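Local coordinates for nuclear transport factor 2 family protein (PDB 3DM8) that is of unconfirmed function but has the SnoaL-like fold of the nuclear transport factor 2 superfamily and may act as an isomerase, at residues Leu25-Ile37 / Gly48-Cys60. Residues are numbered along the deposited sequence; the frame is centred on the assembly and turned at random.
With CE9 (dodecyl nona ethylene glycol ether), chain B.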
loop_
_atom_site.group_PDB
_atom_site.type_symbol
_atom_site.label_atom_id
_atom_site.label_comp_id
_atom_site.label_asym_id
_atom_site.label_seq_id
_atom_site.Cartn_x
_atom_site.Cartn_y
_atom_site.Cartn_z
ATOM N N LEU A 25 11.457 -1.175 20.908
ATOM C CA LEU A 25 11.369 -0.498 19.639
ATOM C C LEU A 25 12.675 0.231 19.364
ATOM O O LEU A 25 13.149 0.245 18.258
ATOM C CB LEU A 25 10.206 0.474 19.589
ATOM C CG LEU A 25 9.936 1.250 18.312
ATOM C CD1 LEU A 25 9.672 0.299 17.181
ATOM C CD2 LEU A 25 8.725 2.160 18.492
ATOM N N ALA A 26 13.190 0.903 20.366
ATOM C CA ALA A 26 14.428 1.672 20.204
ATOM C C ALA A 26 15.597 0.767 19.837
ATOM O O ALA A 26 16.517 1.188 19.085
ATOM C CB ALA A 26 14.731 2.496 21.466
ATOM N N THR A 27 15.572 -0.473 20.332
ATOM C CA THR A 27 16.655 -1.418 20.042
ATOM C C THR A 27 16.656 -1.808 18.577
ATOM O O THR A 27 17.698 -1.987 17.938
ATOM C CB THR A 27 16.540 -2.667 20.933
ATOM O OG1 THR A 27 16.745 -2.235 22.279
ATOM C CG2 THR A 27 17.559 -3.685 20.592
ATOM N N ILE A 28 15.453 -1.950 18.062
ATOM C CA ILE A 28 15.229 -2.527 16.730
ATOM C C ILE A 28 15.313 -1.535 15.614
ATOM O O ILE A 28 15.612 -1.908 14.508
ATOM C CB ILE A 28 13.906 -3.332 16.655
ATOM C CG1 ILE A 28 13.931 -4.317 15.471
ATOM C CG2 ILE A 28 12.704 -2.457 16.529
ATOM C CD1 ILE A 28 12.841 -5.479 15.601
ATOM N N ILE A 29 15.102 -0.271 15.914
ATOM C CA ILE A 29 15.180 0.773 14.878
ATOM C C ILE A 29 16.649 1.153 14.622
ATOM O O ILE A 29 17.388 1.477 15.571
ATOM C CB ILE A 29 14.390 2.024 15.300
ATOM C CG1 ILE A 29 12.875 1.734 15.388
ATOM C CG2 ILE A 29 14.584 3.164 14.275
ATOM C CD1 ILE A 29 12.341 1.048 14.185
ATOM N N ASP A 30 17.126 1.057 13.371
ATOM C CA ASP A 30 18.529 1.406 13.059
ATOM C C ASP A 30 18.758 2.880 13.282
ATOM O O ASP A 30 17.889 3.684 13.011
ATOM C CB ASP A 30 18.860 1.125 11.593
ATOM C CG ASP A 30 20.347 1.235 11.276
ATOM O OD1 ASP A 30 21.109 0.273 11.560
ATOM O OD2 ASP A 30 20.748 2.248 10.671
ATOM N N ASP A 31 19.973 3.230 13.708
ATOM C CA ASP A 31 20.261 4.616 14.006
ATOM C C ASP A 31 20.012 5.505 12.796
ATOM O O ASP A 31 19.653 6.701 12.933
ATOM C CB ASP A 31 21.713 4.836 14.440
ATOM C CG ASP A 31 22.013 4.414 15.887
ATOM O OD1 ASP A 31 21.077 4.072 16.648
ATOM O OD2 ASP A 31 23.220 4.471 16.249
ATOM N N ASN A 32 20.177 4.933 11.603
ATOM C CA ASN A 32 20.067 5.712 10.359
ATOM C C ASN A 32 18.936 5.262 9.504
ATOM O O ASN A 32 18.974 5.376 8.291
ATOM C CB ASN A 32 21.366 5.674 9.550
ATOM C CG ASN A 32 22.552 6.185 10.355
ATOM O OD1 ASN A 32 23.526 5.437 10.677
ATOM N ND2 ASN A 32 22.439 7.403 10.779
ATOM N N ILE A 33 17.901 4.758 10.148
ATOM C CA ILE A 33 16.705 4.334 9.417
ATOM C C ILE A 33 16.218 5.378 8.406
ATOM O O ILE A 33 16.186 6.602 8.657
ATOM C CB ILE A 33 15.556 3.954 10.366
ATOM C CG1 ILE A 33 14.357 3.351 9.586
ATOM C CG2 ILE A 33 15.118 5.189 11.223
ATOM C CD1 ILE A 33 13.373 2.613 10.452
ATOM N N ASP A 34 15.795 4.851 7.250
ATOM C CA ASP A 34 15.188 5.638 6.166
ATOM C C ASP A 34 13.721 5.294 6.097
ATOM O O ASP A 34 13.344 4.210 5.723
ATOM C CB ASP A 34 15.892 5.287 4.862
ATOM C CG ASP A 34 15.404 6.053 3.667
ATOM O OD1 ASP A 34 14.237 6.483 3.596
ATOM O OD2 ASP A 34 16.261 6.183 2.737
ATOM N N TRP A 35 12.889 6.236 6.556
ATOM C CA TRP A 35 11.469 5.990 6.854
ATOM C C TRP A 35 10.522 6.905 6.112
ATOM O O TRP A 35 10.799 8.115 5.907
ATOM C CB TRP A 35 11.267 6.233 8.368
ATOM C CG TRP A 35 9.884 6.280 8.979
ATOM C CD1 TRP A 35 8.988 7.328 8.957
ATOM C CD2 TRP A 35 9.339 5.326 9.882
ATOM N NE1 TRP A 35 7.893 7.026 9.720
ATOM C CE2 TRP A 35 8.092 5.802 10.311
ATOM C CE3 TRP A 35 9.780 4.106 10.364
ATOM C CZ2 TRP A 35 7.307 5.098 11.199
ATOM C CZ3 TRP A 35 8.982 3.376 11.184
ATOM C CH2 TRP A 35 7.757 3.845 11.607
ATOM N N ALA A 36 9.386 6.347 5.686
ATOM C CA ALA A 36 8.279 7.232 5.196
ATOM C C ALA A 36 6.939 6.602 5.320
ATOM O O ALA A 36 6.721 5.442 4.963
ATOM C CB ALA A 36 8.523 7.722 3.702
ATOM N N ILE A 37 5.988 7.399 5.792
ATOM C CA ILE A 37 4.594 6.998 5.747
ATOM C C ILE A 37 3.879 8.021 4.926
ATOM O O ILE A 37 3.930 9.173 5.249
ATOM C CB ILE A 37 3.904 6.947 7.134
ATOM C CG1 ILE A 37 4.587 6.000 8.087
ATOM C CG2 ILE A 37 2.400 6.539 6.978
ATOM C CD1 ILE A 37 4.105 6.247 9.547
ATOM N N GLY A 48 4.801 11.396 6.811
ATOM C CA GLY A 48 5.871 11.828 6.004
ATOM C C GLY A 48 7.174 11.104 6.164
ATOM O O GLY A 48 7.280 10.090 6.855
ATOM N N ALA A 49 8.183 11.654 5.522
ATOM C CA ALA A 49 9.515 11.025 5.563
ATOM C C ALA A 49 10.274 11.467 6.788
ATOM O O ALA A 49 10.178 12.621 7.227
ATOM C CB ALA A 49 10.315 11.409 4.277
ATOM N N ARG A 50 11.060 10.548 7.318
ATOM C CA ARG A 50 11.989 10.829 8.400
ATOM C C ARG A 50 13.311 10.060 8.177
ATOM O O ARG A 50 13.323 8.972 7.574
ATOM C CB ARG A 50 11.398 10.394 9.766
ATOM C CG ARG A 50 10.080 11.001 10.224
ATOM C CD ARG A 50 10.164 12.522 10.385
ATOM N NE ARG A 50 8.904 13.006 10.975
ATOM C CZ ARG A 50 7.806 13.254 10.283
ATOM N NH1 ARG A 50 7.824 13.163 8.984
ATOM N NH2 ARG A 50 6.705 13.677 10.892
ATOM N N GLN A 51 14.380 10.636 8.681
ATOM C CA GLN A 51 15.674 9.971 8.718
ATOM C C GLN A 51 16.140 9.888 10.161
ATOM O O GLN A 51 16.236 10.905 10.860
ATOM C CB GLN A 51 16.738 10.739 7.934
ATOM C CG GLN A 51 16.348 11.169 6.580
ATOM C CD GLN A 51 15.786 10.058 5.743
ATOM O OE1 GLN A 51 16.326 8.929 5.682
ATOM N NE2 GLN A 51 14.675 10.376 5.064
ATOM N N GLY A 52 16.600 8.686 10.527
ATOM C CA GLY A 52 17.211 8.438 11.827
ATOM C C GLY A 52 16.266 7.958 12.886
ATOM O O GLY A 52 15.086 8.312 12.916
ATOM N N LYS A 53 16.816 7.178 13.817
ATOM C CA LYS A 53 16.062 6.641 14.899
ATOM C C LYS A 53 15.350 7.647 15.748
ATOM O O LYS A 53 14.169 7.445 16.139
ATOM C CB LYS A 53 16.949 5.705 15.774
ATOM C CG LYS A 53 16.277 5.265 17.092
ATOM C CD LYS A 53 17.004 4.100 17.722
ATOM C CE LYS A 53 17.969 4.480 18.701
ATOM N NZ LYS A 53 18.332 3.343 19.682
ATOM N N ALA A 54 16.019 8.735 16.113
ATOM C CA ALA A 54 15.358 9.738 17.016
ATOM C C ALA A 54 14.076 10.282 16.408
ATOM O O ALA A 54 13.035 10.371 17.061
ATOM C CB ALA A 54 16.301 10.901 17.356
ATOM N N ALA A 55 14.121 10.639 15.130
ATOM C CA ALA A 55 12.927 11.188 14.457
ATOM C C ALA A 55 11.836 10.138 14.306
ATOM O O ALA A 55 10.645 10.439 14.411
ATOM C CB ALA A 55 13.295 11.769 13.071
ATOM N N VAL A 56 12.211 8.877 14.061
ATOM C CA VAL A 56 11.209 7.810 13.947
ATOM C C VAL A 56 10.581 7.501 15.307
ATOM O O VAL A 56 9.380 7.287 15.388
ATOM C CB VAL A 56 11.779 6.543 13.257
ATOM C CG1 VAL A 56 10.855 5.286 13.496
ATOM C CG2 VAL A 56 12.122 6.838 11.726
ATOM N N LEU A 57 11.359 7.536 16.380
ATOM C CA LEU A 57 10.797 7.337 17.717
ATOM C C LEU A 57 9.815 8.472 18.049
ATOM O O LEU A 57 8.790 8.269 18.670
ATOM C CB LEU A 57 11.867 7.194 18.786
ATOM C CG LEU A 57 12.663 5.893 18.746
ATOM C CD1 LEU A 57 13.827 5.849 19.719
ATOM C CD2 LEU A 57 11.718 4.689 18.976
ATOM N N GLU A 58 10.095 9.672 17.577
ATOM C CA GLU A 58 9.173 10.783 17.786
ATOM C C GLU A 58 7.850 10.550 17.042
ATOM O O GLU A 58 6.776 10.759 17.607
ATOM C CB GLU A 58 9.823 12.115 17.429
ATOM C CG GLU A 58 8.908 13.301 17.478
ATOM C CD GLU A 58 8.304 13.616 18.862
ATOM O OE1 GLU A 58 8.804 13.104 19.910
ATOM O OE2 GLU A 58 7.351 14.457 18.849
ATOM N N VAL A 59 7.916 10.118 15.778
ATOM C CA VAL A 59 6.697 9.695 15.061
ATOM C C VAL A 59 5.896 8.691 15.895
ATOM O O VAL A 59 4.693 8.789 16.036
ATOM C CB VAL A 59 7.026 9.134 13.666
ATOM C CG1 VAL A 59 5.872 8.301 13.032
ATOM C CG2 VAL A 59 7.491 10.262 12.744
ATOM N N CYS A 60 6.591 7.674 16.416
ATOM C CA CYS A 60 5.913 6.598 17.092
ATOM C C CYS A 60 5.319 7.070 18.414
ATOM O O CYS A 60 4.271 6.572 18.830
ATOM C CB CYS A 60 6.821 5.378 17.294
ATOM S SG CYS A 60 7.215 4.564 15.717
HETATM C C29 CE9 B . 17.409 14.083 0.332
HETATM C C30 CE9 B . 16.335 13.353 1.137
HETATM O O31 CE9 B . 16.774 12.021 1.396
HETATM C C32 CE9 B . 15.845 11.253 2.152
HETATM C C33 CE9 B . 16.394 9.847 2.295
HETATM O O34 CE9 B . 17.603 9.909 3.037
HETATM C C35 CE9 B . 18.634 9.165 2.407
HETATM C C36 CE9 B . 19.605 8.667 3.456
HETATM O O37 CE9 B . 20.714 9.557 3.482
HETATM C C38 CE9 B . 21.461 9.517 2.275
HETATM C C39 CE9 B . 21.691 10.934 1.777
HETATM O OXT CE9 B . 23.090 11.078 1.518
HETATM O O HOH W 1 19.441 1.630 17.038
HETATM O O HOH W 2 21.170 3.945 19.193
HETATM O O HOH W 3 18.328 7.828 6.711
HETATM O O HOH W 4 12.632 8.687 3.949
HETATM O O HOH W 5 6.063 9.148 9.197
#
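Lys53 NZ is gripped by the carbonyl of Ala26, at 2.9 Å from Ala26 O and from above the carbonyl plane, and by a water 2.9 Å from NZ that also donates to Asp31 OD1. Lys53 gets there with CG anti to its own backbone N (chi1 171°) and a bend at chi3, its methylenes running over Ile29 CB and CG2. The exposed Asp31 carboxylate stays beyond salt-bridge range, so water joins the two charges. At the start of helix 53-66, Lys53 N donates to Asp31 O, and Gly52 N meets Ile33 O at 2.8 Å, almost straight. The antiparallel ladder continues through Trp35 with Arg50 and Ile37 with Gly48, each a hydrogen-bonded pair. Beneath it the indole of Trp35 presents one face to Val56, whose CG1 sits 3.6 Å from the centroid of the six-membered ring as a CH-pi contact; Cys60 SG approaches obliquely. At the ring edge a water accepts from Trp35 NE1 and donates to Gly48 O. A leucine in place of Trp35 would probably leave Val56 without its aromatic face and that water without its indole donor. On the opposite face of the hairpin, Gln51 lies beside Asp34, which is salt-bridged to Arg120, and both touch the bound detergent. Strand 33-38 thus runs between edge strand 48-51 and strand 115-123, with helix 53-66 packed across the Trp35 face and, through Leu57, against helix 23-28.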